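Local coordinates for bromo domain-containing protein (Trypanosoma brucei brucei, PDB 5K29) that is of uncharacterized function but contains a bromodomain, a four-helix module that in related proteins recognises acetylated lysine, and probably reads such marks, at residues Tyr10-Met15 / Tyr116-Lys120. Residues are numbered along the deposited sequence; the frame is centred on the assembly and turned at random.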
loop_
_atom_site.group_PDB
_atom_site.type_symbol
_atom_site.label_atom_id
_atom_site.label_comp_id
_atom_site.label_asym_id
_atom_site.label_seq_id
_atom_site.Cartn_x
_atom_site.Cartn_y
_atom_site.Cartn_z
ATOM N N TYR A 10 -1.275 5.684 -14.369
ATOM C CA TYR A 10 -1.614 6.613 -13.295
ATOM C C TYR A 10 -0.462 7.583 -13.000
ATOM O O TYR A 10 0.689 7.139 -12.905
ATOM C CB TYR A 10 -2.030 5.857 -12.013
ATOM C CG TYR A 10 -3.017 4.723 -12.225
ATOM C CD1 TYR A 10 -4.356 4.982 -12.498
ATOM C CD2 TYR A 10 -2.612 3.392 -12.144
ATOM C CE1 TYR A 10 -5.274 3.947 -12.675
ATOM C CE2 TYR A 10 -3.518 2.346 -12.336
ATOM C CZ TYR A 10 -4.850 2.631 -12.604
ATOM O OH TYR A 10 -5.773 1.627 -12.797
ATOM N N PRO A 11 -0.750 8.902 -12.839
ATOM C CA PRO A 11 0.333 9.859 -12.532
ATOM C C PRO A 11 0.934 9.691 -11.134
ATOM O O PRO A 11 0.252 9.237 -10.205
ATOM C CB PRO A 11 -0.335 11.227 -12.686
ATOM C CG PRO A 11 -1.781 10.977 -12.502
ATOM C CD PRO A 11 -2.061 9.578 -12.946
ATOM N N ARG A 12 2.217 10.087 -10.991
ATOM C CA ARG A 12 2.988 10.021 -9.750
ATOM C C ARG A 12 2.266 10.722 -8.593
ATOM O O ARG A 12 2.194 10.155 -7.506
ATOM C CB ARG A 12 4.396 10.599 -9.959
ATOM N N GLU A 13 1.692 11.921 -8.841
ATOM C CA GLU A 13 0.950 12.702 -7.840
ATOM C C GLU A 13 -0.209 11.907 -7.198
ATOM O O GLU A 13 -0.406 11.986 -5.978
ATOM C CB GLU A 13 0.442 14.033 -8.434
ATOM N N GLU A 14 -0.940 11.123 -8.018
ATOM C CA GLU A 14 -2.064 10.295 -7.558
ATOM C C GLU A 14 -1.589 9.087 -6.759
ATOM O O GLU A 14 -2.235 8.709 -5.786
ATOM C CB GLU A 14 -2.989 9.896 -8.725
ATOM C CG GLU A 14 -3.770 11.082 -9.285
ATOM C CD GLU A 14 -4.787 10.796 -10.373
ATOM O OE1 GLU A 14 -5.178 9.618 -10.539
ATOM O OE2 GLU A 14 -5.213 11.760 -11.050
ATOM N N MET A 15 -0.446 8.500 -7.153
ATOM C CA MET A 15 0.176 7.359 -6.458
ATOM C C MET A 15 0.716 7.781 -5.111
ATOM O O MET A 15 0.534 7.062 -4.135
ATOM C CB MET A 15 1.270 6.689 -7.321
ATOM C CG MET A 15 0.751 6.149 -8.648
ATOM S SD MET A 15 -0.216 4.635 -8.459
ATOM C CE MET A 15 -1.849 5.289 -8.296
ATOM N N TYR A 116 -9.543 3.191 -5.332
ATOM C CA TYR A 116 -8.861 4.104 -6.247
ATOM C C TYR A 116 -9.091 3.625 -7.719
ATOM O O TYR A 116 -9.467 4.427 -8.568
ATOM C CB TYR A 116 -7.364 4.226 -5.910
ATOM C CG TYR A 116 -6.595 4.967 -6.985
ATOM C CD1 TYR A 116 -6.558 6.360 -7.011
ATOM C CD2 TYR A 116 -5.966 4.278 -8.022
ATOM C CE1 TYR A 116 -5.910 7.046 -8.034
ATOM C CE2 TYR A 116 -5.328 4.955 -9.057
ATOM C CZ TYR A 116 -5.270 6.339 -9.039
ATOM O OH TYR A 116 -4.600 7.006 -10.032
ATOM N N ILE A 117 -8.818 2.337 -7.993
ATOM C CA ILE A 117 -9.014 1.645 -9.284
ATOM C C ILE A 117 -10.474 1.776 -9.738
ATOM O O ILE A 117 -10.714 2.192 -10.870
ATOM C CB ILE A 117 -8.594 0.156 -9.167
ATOM C CG1 ILE A 117 -7.087 0.002 -8.928
ATOM C CG2 ILE A 117 -9.044 -0.627 -10.378
ATOM C CD1 ILE A 117 -6.672 -1.428 -8.447
ATOM N N SER A 118 -11.439 1.461 -8.839
ATOM C CA SER A 118 -12.882 1.577 -9.087
ATOM C C SER A 118 -13.246 3.015 -9.440
ATOM O O SER A 118 -14.104 3.222 -10.291
ATOM C CB SER A 118 -13.683 1.181 -7.853
ATOM O OG SER A 118 -13.320 -0.098 -7.366
ATOM N N GLN A 119 -12.619 4.009 -8.771
ATOM C CA GLN A 119 -12.898 5.425 -9.039
ATOM C C GLN A 119 -12.376 5.857 -10.415
ATOM O O GLN A 119 -13.076 6.576 -11.097
ATOM C CB GLN A 119 -12.358 6.329 -7.925
ATOM C CG GLN A 119 -13.245 6.377 -6.685
ATOM N N LYS A 120 -11.168 5.399 -10.829
ATOM C CA LYS A 120 -10.587 5.693 -12.152
ATOM C C LYS A 120 -11.449 5.088 -13.276
ATOM O O LYS A 120 -11.691 5.752 -14.287
ATOM C CB LYS A 120 -9.117 5.205 -12.258
ATOM C CG LYS A 120 -8.128 5.928 -11.343
ATOM C CD LYS A 120 -7.879 7.419 -11.685
ATOM C CE LYS A 120 -6.832 7.643 -12.749
ATOM N NZ LYS A 120 -6.560 9.089 -12.952
#
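Glu14 meets Tyr116 and Lys120 through a single carboxylate oxygen, illustrating how one acceptor can join the first and last helices of a bromodomain bundle, 12-21 and 97-122. On its anti lone pair, Glu14 OE1 accepts a hydrogen bond from Tyr116 OH at 2.7 Å; on the syn side Lys120 NZ closes a salt bridge to OE1 at 2.8 Å. The glutamate runs extended beyond CG (chi2 -176°), while the lysine, bent at chi2 and chi3, curls back to the oxygen.

Aromatic packing adjoins this knot. Tyr116 turns its edge to one face of Tyr10, just before helix 12-21, in a T-shaped stack with planes at 69° and centroids 5.2 Å apart. Tyr116 CE2 comes 3.6 Å from Tyr10 CD1. Lys120 CE lies at the Tyr10 ring edge, and Lys120 CG sits above the rim of one Tyr116 face, within the same helix. Met15 CE lies 3.6 Å from Tyr116 CE2.

Tyr10 OH is hydrogen-bonded to Val72 O, and Leu74 touches both tyrosines, so the loop joining helix 53-64 to helix 75-92 shares the junction. Two donors on OE1, one per lone pair, restrain the carboxylate's rotation, and the adjacent ammonium would probably favour its ionised form.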